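Uncharacterized protein (PDB 4OPW) is of unknown function but probably acts in cell adhesion, as a putative auto-transporter adhesin built on a parallel beta-helix. Local coordinates at residues I45-D48 with E49-P53; I57-D61 with R62-V66; V126-G129 with K130-L133; N144-T148 with D149-C153. One frame throughout, in Å; residues are numbered along the deposited sequence. Where two conformers were deposited one is given.

Contact 1. Residues I45-D48 with E49-P53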
loop_
_atom_site.group_PDB
_atom_site.type_symbol
_atom_site.label_atom_id
_atom_site.label_comp_id
_atom_site.label_asym_id
_atom_site.label_seq_id
_atom_site.Cartn_x
_atom_site.Cartn_y
_atom_site.Cartn_z
ATOM N N ILE A 45 1.771 5.633 -21.036
ATOM C CA ILE A 45 2.011 6.894 -20.331
ATOM C C ILE A 45 1.139 7.991 -20.895
ATOM O O ILE A 45 1.186 8.247 -22.106
ATOM C CB ILE A 45 3.525 7.334 -20.421
ATOM C CG1 ILE A 45 4.508 6.243 -19.965
ATOM C CG2 ILE A 45 3.802 8.706 -19.718
ATOM C CD1 ILE A 45 4.450 5.862 -18.446
ATOM N N THR A 46 0.401 8.681 -20.006
ATOM C CA THR A 46 -0.353 9.887 -20.346
ATOM C C THR A 46 0.267 11.044 -19.564
ATOM O O THR A 46 0.308 11.009 -18.326
ATOM C CB THR A 46 -1.863 9.743 -20.062
ATOM O OG1 THR A 46 -2.342 8.597 -20.743
ATOM C CG2 THR A 46 -2.661 10.974 -20.517
ATOM N N VAL A 47 0.732 12.067 -20.277
ATOM C CA VAL A 47 1.330 13.257 -19.664
ATOM C C VAL A 47 1.246 14.384 -20.708
ATOM O O VAL A 47 0.943 14.103 -21.871
ATOM C CB VAL A 47 2.791 12.949 -19.166
ATOM C CG1 VAL A 47 3.781 12.810 -20.338
ATOM C CG2 VAL A 47 3.279 13.983 -18.147
ATOM N N ASP A 48 1.514 15.642 -20.327
ATOM C CA ASP A 48 1.513 16.724 -21.325
ATOM C C ASP A 48 2.411 16.303 -22.482
ATOM O O ASP A 48 3.485 15.745 -22.241
ATOM C CB ASP A 48 2.000 18.044 -20.715
ATOM C CG ASP A 48 1.221 18.424 -19.477
ATOM O OD1 ASP A 48 1.303 17.678 -18.471
ATOM O OD2 ASP A 48 0.647 19.519 -19.464
ATOM N N GLU A 49 1.949 16.493 -23.720
ATOM C CA GLU A 49 2.694 15.998 -24.887
ATOM C C GLU A 49 4.185 16.402 -24.900
ATOM O O GLU A 49 5.023 15.570 -25.251
ATOM C CB GLU A 49 2.017 16.432 -26.202
ATOM C CG GLU A 49 1.713 17.916 -26.293
ATOM C CD GLU A 49 1.031 18.368 -27.568
ATOM O OE1 GLU A 49 0.305 17.561 -28.191
ATOM O OE2 GLU A 49 1.238 19.537 -27.951
ATOM N N ASN A 50 4.517 17.657 -24.486
ATOM C CA ASN A 50 5.913 18.131 -24.508
ATOM C C ASN A 50 6.764 17.522 -23.380
ATOM O O ASN A 50 7.989 17.725 -23.379
ATOM C CB ASN A 50 5.951 19.674 -24.430
ATOM C CG ASN A 50 5.435 20.212 -23.109
ATOM O OD1 ASN A 50 4.350 19.842 -22.648
ATOM N ND2 ASN A 50 6.237 21.028 -22.432
ATOM N N LEU A 51 6.145 16.750 -22.452
ATOM C CA LEU A 51 6.888 16.175 -21.328
ATOM C C LEU A 51 7.304 14.706 -21.557
ATOM O O LEU A 51 8.134 14.193 -20.795
ATOM C CB LEU A 51 6.087 16.308 -20.015
ATOM C CG LEU A 51 5.858 17.758 -19.546
ATOM C CD1 LEU A 51 5.073 17.774 -18.224
ATOM C CD2 LEU A 51 7.197 18.507 -19.355
ATOM N N HIS A 52 6.776 14.044 -22.620
ATOM C CA HIS A 52 7.147 12.641 -22.896
ATOM C C HIS A 52 8.679 12.434 -22.996
ATOM O O HIS A 52 9.153 11.415 -22.459
ATOM C CB HIS A 52 6.458 12.104 -24.148
ATOM C CG HIS A 52 5.024 11.746 -23.909
ATOM N ND1 HIS A 52 4.669 10.547 -23.305
ATOM C CD2 HIS A 52 3.904 12.458 -24.173
ATOM C CE1 HIS A 52 3.349 10.556 -23.249
ATOM N NE2 HIS A 52 2.843 11.685 -23.754
ATOM N N PRO A 53 9.491 13.387 -23.538
ATOM C CA PRO A 53 10.954 13.146 -23.588
ATOM C C PRO A 53 11.600 13.057 -22.210
ATOM O O PRO A 53 12.700 12.523 -22.101
ATOM C CB PRO A 53 11.484 14.381 -24.343
ATOM C CG PRO A 53 10.333 14.828 -25.167
ATOM C CD PRO A 53 9.153 14.642 -24.255
#
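A type I beta turn from Asp-48 to Leu-51, at the corner where strand 42-46 gives way to a short 3-10 segment, carries His-52 back over Val-47. Leu-51 N closes the turn by donating to Asp-48 O at 2.9 Å. Val-47 CG1 then lies over the face of the imidazole in a CH-pi contact, 3.6 Å from the ring centroid of His-52 and nearly on the ring normal. With chi1 at 73°, Val-47 presents CG1 to the ring while CG2 reaches Leu-51 CB at 4.1 Å. The edge of the same ring faces the backbone, His-52 CE1 standing 3.4 Å from Ile-45 O. This corner belongs to the N-terminal part of the putative adhesin fold, beside strand 11-17, where Ser-12 O is hydrogen-bonded to His-52 NE2 and so helps fix the rotation of the ring. At the two ends of the turn, the side chains of Asp-48 and Leu-51 run alongside each other, with Leu-51 CD1 3.8 Å from Asp-48 OD1; the other carboxylate oxygen, OD2, is bonded to Thr-77 OG1 and Gly-9 N. Asn-50 OD1 comes within 3.5 Å of Asp-48 CB and is hydrogen-bonded to Asn-8 N.

Contact 2. Residues I57-D61 with R62-V66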
loop_
_atom_site.group_PDB
_atom_site.type_symbol
_atom_site.label_atom_id
_atom_site.label_comp_id
_atom_site.label_asym_id
_atom_site.label_seq_id
_atom_site.Cartn_x
_atom_site.Cartn_y
_atom_site.Cartn_z
ATOM N N ILE A 57 11.452 5.628 -17.517
ATOM C CA ILE A 57 11.000 4.240 -17.345
ATOM C C ILE A 57 12.288 3.461 -17.261
ATOM O O ILE A 57 13.014 3.378 -18.257
ATOM C CB ILE A 57 10.054 3.742 -18.489
ATOM C CG1 ILE A 57 8.764 4.587 -18.554
ATOM C CG2 ILE A 57 9.744 2.230 -18.334
ATOM C CD1 ILE A 57 8.056 4.520 -19.916
ATOM N N ASP A 58 12.637 2.981 -16.069
ATOM C CA ASP A 58 13.903 2.282 -15.920
ATOM C C ASP A 58 13.741 1.009 -15.114
ATOM O O ASP A 58 13.165 1.045 -14.032
ATOM C CB ASP A 58 14.925 3.203 -15.236
ATOM C CG ASP A 58 16.355 2.685 -15.363
ATOM O OD1 ASP A 58 16.774 2.362 -16.495
ATOM O OD2 ASP A 58 17.064 2.661 -14.349
ATOM N N ILE A 59 14.241 -0.112 -15.638
ATOM C CA ILE A 59 14.167 -1.389 -14.923
ATOM C C ILE A 59 15.602 -1.843 -14.597
ATOM O O ILE A 59 16.449 -1.958 -15.493
ATOM C CB ILE A 59 13.355 -2.469 -15.702
ATOM C CG1 ILE A 59 11.878 -2.037 -15.865
ATOM C CG2 ILE A 59 13.443 -3.854 -15.008
ATOM C CD1 ILE A 59 11.052 -2.890 -16.835
ATOM N N GLN A 60 15.868 -2.044 -13.301
ATOM C CA GLN A 60 17.160 -2.521 -12.795
ATOM C C GLN A 60 16.890 -3.703 -11.893
ATOM O O GLN A 60 16.108 -3.563 -10.946
ATOM C CB GLN A 60 17.912 -1.400 -12.028
ATOM C CG GLN A 60 18.294 -0.163 -12.854
ATOM C CD GLN A 60 19.216 -0.463 -14.012
ATOM O OE1 GLN A 60 20.142 -1.279 -13.920
ATOM N NE2 GLN A 60 18.997 0.219 -15.128
ATOM N N ASP A 61 17.448 -4.885 -12.222
ATOM C CA ASP A 61 17.255 -6.109 -11.425
ATOM C C ASP A 61 15.734 -6.357 -11.161
ATOM O O ASP A 61 15.312 -6.611 -10.029
ATOM C CB ASP A 61 18.065 -6.014 -10.102
ATOM C CG ASP A 61 18.078 -7.264 -9.238
ATOM O OD1 ASP A 61 18.013 -8.380 -9.804
ATOM O OD2 ASP A 61 18.119 -7.123 -7.990
ATOM N N ARG A 62 14.929 -6.240 -12.243
ATOM C CA ARG A 62 13.466 -6.429 -12.282
ATOM C C ARG A 62 12.694 -5.412 -11.386
ATOM O O ARG A 62 11.507 -5.609 -11.134
ATOM C CB ARG A 62 13.065 -7.881 -11.956
ATOM C CG ARG A 62 13.442 -8.843 -13.096
ATOM C CD ARG A 62 13.171 -10.304 -12.742
ATOM N NE ARG A 62 14.049 -10.776 -11.674
ATOM C CZ ARG A 62 13.860 -11.895 -10.985
ATOM N NH1 ARG A 62 12.817 -12.674 -11.240
ATOM N NH2 ARG A 62 14.707 -12.237 -10.022
ATOM N N VAL A 63 13.345 -4.301 -10.979
ATOM C CA VAL A 63 12.682 -3.224 -10.229
ATOM C C VAL A 63 12.373 -2.109 -11.204
ATOM O O VAL A 63 13.288 -1.534 -11.804
ATOM C CB VAL A 63 13.498 -2.707 -9.016
ATOM C CG1 VAL A 63 12.747 -1.592 -8.278
ATOM C CG2 VAL A 63 13.850 -3.862 -8.069
ATOM N N LEU A 64 11.093 -1.808 -11.370
ATOM C CA LEU A 64 10.670 -0.735 -12.249
ATOM C C LEU A 64 10.557 0.578 -11.468
ATOM O O LEU A 64 9.856 0.638 -10.455
ATOM C CB LEU A 64 9.314 -1.089 -12.917
ATOM C CG LEU A 64 8.563 0.088 -13.595
ATOM C CD1 LEU A 64 9.308 0.593 -14.868
ATOM C CD2 LEU A 64 7.144 -0.317 -13.983
ATOM N N THR A 65 11.231 1.620 -11.963
ATOM C CA THR A 65 11.118 2.987 -11.453
ATOM C C THR A 65 10.485 3.844 -12.545
ATOM O O THR A 65 10.901 3.767 -13.705
ATOM C CB THR A 65 12.471 3.578 -10.979
ATOM O OG1 THR A 65 12.949 2.801 -9.882
ATOM C CG2 THR A 65 12.343 5.042 -10.509
ATOM N N VAL A 66 9.473 4.645 -12.180
ATOM C CA VAL A 66 8.858 5.592 -13.124
ATOM C C VAL A 66 8.904 6.987 -12.487
ATOM O O VAL A 66 8.637 7.138 -11.302
ATOM C CB VAL A 66 7.401 5.175 -13.553
ATOM C CG1 VAL A 66 6.765 6.216 -14.469
ATOM C CG2 VAL A 66 7.385 3.807 -14.238
HETATM O O HOH W 1 15.676 -9.698 -8.589
HETATM O O HOH W 2 16.827 -9.567 -11.700
#
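Leu-64 reaches across from one strand to two isoleucines of the other, its CD1 methyl meeting Ile-59 CG1 at 3.8 Å and Ile-57 CG2 at 3.9 Å. Leu-64 extends CG opposite its own nitrogen (chi1 165°), and the turn at chi2 then brings CD1 toward the partner strand. Both isoleucines share one chi1 setting but use different branches: Ile-57 offers CG2 alongside the leucine, whereas Ile-59 gives it CG1 and lays CG2 against the turn, 3.7 Å from Arg-62 CA. On the other face, Asp-58 and Gln-60 pair within their own strand. Gln-60 folds back through two successive bends, and its NE2 donates to Asp-58 OD2 at 3.2 Å on the syn side but tilted from the carboxylate plane; a second bond to OD1 is weak.

At the tip, Asp-61 and Arg-62 carry opposite charges whose atoms stay apart, Asp-61 OD1 and Arg-62 NE being 5.0 Å from each other. Two waters bridge them, one at NE with a doubtfully short 2.5 Å to Asp-61 OD1, one weakly at NH2. The backbone beneath is regular: Asp-58 exchanges two bonds with Thr-65, and Gln-60 two with Val-63. Left-handed helical phi and psi at Asp-61 and Arg-62 make the turn from Gln-60 to Val-63 type I', the hallmark of a tight two-residue beta hairpin, here bordering strand 23-27 with strand 55-60 outermost.

Contact 3. Residues V126-G129 with K130-L133. With EDO (1,2-ethanediol), chain E.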
loop_
_atom_site.group_PDB
_atom_site.type_symbol
_atom_site.label_atom_id
_atom_site.label_comp_id
_atom_site.label_asym_id
_atom_site.label_seq_id
_atom_site.Cartn_x
_atom_site.Cartn_y
_atom_site.Cartn_z
ATOM N N VAL A 126 -6.321 -10.542 -3.166
ATOM C CA VAL A 126 -4.884 -10.721 -2.955
ATOM C C VAL A 126 -4.708 -12.079 -2.261
ATOM O O VAL A 126 -5.205 -12.260 -1.143
ATOM C CB VAL A 126 -4.277 -9.555 -2.132
ATOM C CG1 VAL A 126 -2.785 -9.781 -1.854
ATOM C CG2 VAL A 126 -4.512 -8.204 -2.825
ATOM N N GLU A 127 -4.060 -13.044 -2.928
ATOM C CA GLU A 127 -3.839 -14.369 -2.334
ATOM C C GLU A 127 -2.350 -14.642 -2.343
ATOM O O GLU A 127 -1.790 -14.984 -3.380
ATOM C CB GLU A 127 -4.646 -15.459 -3.061
ATOM C CG GLU A 127 -4.460 -16.832 -2.439
ATOM C CD GLU A 127 -5.573 -17.839 -2.631
ATOM O OE1 GLU A 127 -6.506 -17.574 -3.426
ATOM O OE2 GLU A 127 -5.513 -18.898 -1.963
ATOM N N VAL A 128 -1.706 -14.461 -1.185
ATOM C CA VAL A 128 -0.256 -14.594 -1.046
ATOM C C VAL A 128 0.103 -15.347 0.216
ATOM O O VAL A 128 -0.723 -15.449 1.110
ATOM C CB VAL A 128 0.420 -13.179 -1.045
ATOM C CG1 VAL A 128 0.288 -12.485 -2.405
ATOM C CG2 VAL A 128 -0.104 -12.288 0.094
ATOM N N GLY A 129 1.336 -15.854 0.295
ATOM C CA GLY A 129 1.812 -16.531 1.494
ATOM C C GLY A 129 2.037 -15.540 2.624
ATOM O O GLY A 129 1.668 -15.801 3.766
ATOM N N LYS A 130 2.599 -14.373 2.305
ATOM C CA LYS A 130 2.861 -13.331 3.287
ATOM C C LYS A 130 2.495 -11.971 2.709
ATOM O O LYS A 130 2.904 -11.643 1.596
ATOM C CB LYS A 130 4.340 -13.369 3.704
ATOM C CG LYS A 130 4.740 -12.370 4.780
ATOM C CD LYS A 130 6.248 -12.351 4.915
ATOM C CE LYS A 130 6.713 -11.541 6.091
ATOM N NZ LYS A 130 8.183 -11.639 6.262
ATOM N N LEU A 131 1.696 -11.191 3.458
ATOM C CA LEU A 131 1.273 -9.845 3.031
ATOM C C LEU A 131 1.817 -8.864 4.040
ATOM O O LEU A 131 1.485 -8.931 5.217
ATOM C CB LEU A 131 -0.263 -9.757 2.885
ATOM C CG LEU A 131 -0.853 -8.457 2.278
ATOM C CD1 LEU A 131 -0.320 -8.195 0.842
ATOM C CD2 LEU A 131 -2.381 -8.526 2.260
ATOM N N ASP A 132 2.724 -8.001 3.591
ATOM C CA ASP A 132 3.436 -7.080 4.460
ATOM C C ASP A 132 3.145 -5.641 4.050
ATOM O O ASP A 132 3.699 -5.126 3.072
ATOM C CB ASP A 132 4.934 -7.434 4.400
ATOM C CG ASP A 132 5.872 -6.548 5.187
ATOM O OD1 ASP A 132 5.384 -5.700 5.961
ATOM O OD2 ASP A 132 7.096 -6.716 5.039
ATOM N N LEU A 133 2.275 -4.975 4.836
ATOM C CA LEU A 133 1.793 -3.636 4.545
ATOM C C LEU A 133 2.322 -2.623 5.527
ATOM O O LEU A 133 2.253 -2.826 6.746
ATOM C CB LEU A 133 0.260 -3.635 4.570
ATOM C CG LEU A 133 -0.440 -4.751 3.761
ATOM C CD1 LEU A 133 -1.945 -4.680 3.929
ATOM C CD2 LEU A 133 -0.078 -4.681 2.278
HETATM C C1 EDO E . -2.956 -18.440 0.586
HETATM O O1 EDO E . -3.744 -19.620 0.519
HETATM C C2 EDO E . -2.070 -18.485 1.842
HETATM O O2 EDO E . -2.885 -18.693 2.989
#
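The peptide joining Lys-130 to Leu-131 is the flat group that Val-128 meets: the CG2 methyl of Val-128 lies over one face of it, 3.4 Å from Lys-130 O and 3.7 Å from Lys-130 C. A second flat group, the carboxylate of Glu-127, points away from the bend at the end of an extended chain, where OE2 accepts a hydrogen bond of 3.1 Å from O1 of a 1,2-ethanediol, probably a guest from the crystallisation liquor.

The rest of the contact is apolar. Val-128 is turned so that CG2 falls between its backbone N and carbonyl carbon, and the same methyl that rests on the peptide also touches Leu-131 CB at 3.8 Å. In Leu-131, chi1 (-173°) carries CG toward the inside of the bend and chi2 turns CD1 to Val-126 CG1, 4.0 Å away; these two side chains meet at about a right angle. Three buried side chains therefore fill the inside of one bend. The bend itself is made at Gly-129, whose helical phi and psi interrupt two extended runs and leave their directions 118° apart. Lys-130 points away from the bend, its chain extended, and its ammonium makes a long, weak ion pair with Glu-152.

Around this corner, strand 130-136 runs between strands 109-114 and 150-156: Leu-131 packs on Leu-110 of the first and Leu-151 of the second. Strand 126-128 pairs in parallel with strand 139-147, through backbone bonds to Lys-147, and with strand 105-106, through Glu-127 and Leu-105.

Contact 4. Residues N144-T148 with D149-C153. With EDO (1,2-ethanediol), chain E.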
loop_
_atom_site.group_PDB
_atom_site.type_symbol
_atom_site.label_atom_id
_atom_site.label_comp_id
_atom_site.label_asym_id
_atom_site.label_seq_id
_atom_site.Cartn_x
_atom_site.Cartn_y
_atom_site.Cartn_z
ATOM N N ASN A 144 -9.452 -4.632 -0.651
ATOM C CA ASN A 144 -10.823 -5.133 -0.702
ATOM C C ASN A 144 -10.973 -6.561 -0.163
ATOM O O ASN A 144 -11.974 -6.855 0.500
ATOM C CB ASN A 144 -11.382 -5.058 -2.127
ATOM C CG ASN A 144 -11.772 -3.657 -2.563
ATOM O OD1 ASN A 144 -11.705 -2.680 -1.799
ATOM N ND2 ASN A 144 -12.213 -3.531 -3.797
ATOM N N GLU A 145 -10.017 -7.444 -0.457
ATOM C CA GLU A 145 -10.122 -8.844 -0.035
ATOM C C GLU A 145 -8.745 -9.481 -0.046
ATOM O O GLU A 145 -8.030 -9.358 -1.047
ATOM C CB GLU A 145 -11.074 -9.616 -0.975
ATOM C CG GLU A 145 -11.435 -11.001 -0.459
ATOM C CD GLU A 145 -12.210 -11.895 -1.406
ATOM O OE1 GLU A 145 -12.489 -11.476 -2.553
ATOM O OE2 GLU A 145 -12.538 -13.029 -0.993
ATOM N N LEU A 146 -8.384 -10.166 1.049
ATOM C CA LEU A 146 -7.094 -10.843 1.167
ATOM C C LEU A 146 -7.216 -12.271 1.735
ATOM O O LEU A 146 -8.110 -12.577 2.535
ATOM C CB LEU A 146 -6.117 -10.021 2.017
ATOM C CG LEU A 146 -6.448 -9.772 3.514
ATOM C CD1 LEU A 146 -5.769 -10.824 4.416
ATOM C CD2 LEU A 146 -5.973 -8.381 3.942
ATOM N N LYS A 147 -6.273 -13.123 1.341
ATOM C CA LYS A 147 -6.140 -14.504 1.810
ATOM C C LYS A 147 -4.662 -14.726 1.965
ATOM O O LYS A 147 -3.932 -14.651 0.978
ATOM C CB LYS A 147 -6.810 -15.517 0.850
ATOM C CG LYS A 147 -6.551 -17.005 1.166
ATOM C CD LYS A 147 -7.195 -17.467 2.467
ATOM C CE LYS A 147 -6.806 -18.886 2.825
ATOM N NZ LYS A 147 -7.321 -19.257 4.166
ATOM N N THR A 148 -4.194 -14.868 3.208
ATOM C CA THR A 148 -2.756 -15.033 3.437
ATOM C C THR A 148 -2.481 -15.948 4.622
ATOM O O THR A 148 -3.394 -16.257 5.394
ATOM C CB THR A 148 -2.084 -13.618 3.637
ATOM O OG1 THR A 148 -0.658 -13.734 3.572
ATOM C CG2 THR A 148 -2.477 -12.942 4.940
ATOM N N ASP A 149 -1.223 -16.382 4.753
ATOM C CA ASP A 149 -0.803 -17.163 5.906
ATOM C C ASP A 149 -0.376 -16.164 6.973
ATOM O O ASP A 149 -1.024 -16.070 8.008
ATOM C CB ASP A 149 0.297 -18.169 5.539
ATOM C CG ASP A 149 -0.204 -19.313 4.678
ATOM O OD1 ASP A 149 -1.342 -19.789 4.916
ATOM O OD2 ASP A 149 0.530 -19.726 3.757
ATOM N N LYS A 150 0.628 -15.326 6.672
ATOM C CA LYS A 150 1.106 -14.293 7.571
ATOM C C LYS A 150 0.711 -12.911 7.071
ATOM O O LYS A 150 0.994 -12.570 5.927
ATOM C CB LYS A 150 2.637 -14.377 7.729
ATOM C CG LYS A 150 3.215 -13.368 8.738
ATOM C CD LYS A 150 2.673 -13.565 10.187
ATOM C CE LYS A 150 2.961 -12.372 11.065
ATOM N NZ LYS A 150 4.437 -12.205 11.276
ATOM N N LEU A 151 0.083 -12.113 7.948
ATOM C CA LEU A 151 -0.270 -10.715 7.665
ATOM C C LEU A 151 0.509 -9.811 8.604
ATOM O O LEU A 151 0.521 -10.044 9.824
ATOM C CB LEU A 151 -1.788 -10.500 7.838
ATOM C CG LEU A 151 -2.323 -9.079 7.734
ATOM C CD1 LEU A 151 -2.081 -8.484 6.320
ATOM C CD2 LEU A 151 -3.810 -9.062 8.062
ATOM N N GLU A 152 1.186 -8.803 8.044
ATOM C CA GLU A 152 1.921 -7.790 8.798
ATOM C C GLU A 152 1.398 -6.450 8.362
ATOM O O GLU A 152 1.356 -6.147 7.164
ATOM C CB GLU A 152 3.427 -7.914 8.628
ATOM C CG GLU A 152 3.965 -9.173 9.301
ATOM C CD GLU A 152 5.380 -9.562 8.932
ATOM O OE1 GLU A 152 6.069 -8.751 8.271
ATOM O OE2 GLU A 152 5.798 -10.687 9.292
ATOM N N CYS A 153 0.918 -5.677 9.354
ATOM C CA CYS A 153 0.380 -4.346 9.157
ATOM C C CYS A 153 1.035 -3.413 10.102
ATOM O O CYS A 153 0.996 -3.601 11.322
ATOM C CB CYS A 153 -1.130 -4.317 9.328
ATOM S SG CYS A 153 -2.038 -4.956 7.914
HETATM C C1 EDO E . -2.956 -18.440 0.586
HETATM O O1 EDO E . -3.744 -19.620 0.519
HETATM C C2 EDO E . -2.070 -18.485 1.842
HETATM O O2 EDO E . -2.885 -18.693 2.989
#
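Polar contacts centre on the hydroxyl of Thr-148, which points across the bend at Lys-150 O, 3.1 Å from OG1. The one proton has rival acceptors: Val-128 O is the stronger partner, Gly-129 O a weak one, so the bond to Lys-150 O is not settled. A chi1 of -167°, with OG1 turned from the backbone N to the carbonyl side, puts the buried hydroxyl among these carbonyls, in a bed of backbone acceptors.

The same torsion places the methyl on the apolar side, Thr-148 CG2 lying 3.9 Å from Leu-151 CB. Leu-146 makes a looser approach, its CD1 stopping 4.5 Å from Leu-151 CD2. All three are buried, and Leu-163 and Ala-168 add to the packing around them.

Charged groups lie on the outside. Lys-150 bends at chi2 and runs forward along its own strand, where NZ forms a salt bridge with Glu-152 OE2 at 2.8 Å, the oxygen receiving it on its anti lone pair; Asp-172 OD2 gives the ammonium a second anionic partner. At the exposed end of the bend, one of two Asp-149 conformers has OD1 accepting a 2.7 Å bond from O2 of 1,2-ethanediol, which leaves this bond less certain.

An aliphatic interior, a charged exterior and a sharp bend between strands paired in parallel with their neighbours are what a corner of a parallel beta-helix presents, in keeping with this family's pectate-lyase-like clan.

Following the chain from the N terminus, contact 1 rounds the corner after strand 42-46, and contact 2 closes the hairpin of strands 55-60 and 63-66; the two meet where Ile-45 CG1 packs on Ile-57 CD1 at 3.9 Å. Contact 3 begins some sixty residues later, its nearest atoms about 15 Å from contact 2. Contact 4 follows one turn of chain after it, their centres about 5 Å apart. All four are local bends in series, and none nests within or crosses another. Contacts 3 and 4 are stacked corners of successive coils, strands pairing on both sides of the bend, as in Leu-133 N to Glu-152 O, probably a hydrogen bond, and both touch the same 1,2-ethanediol.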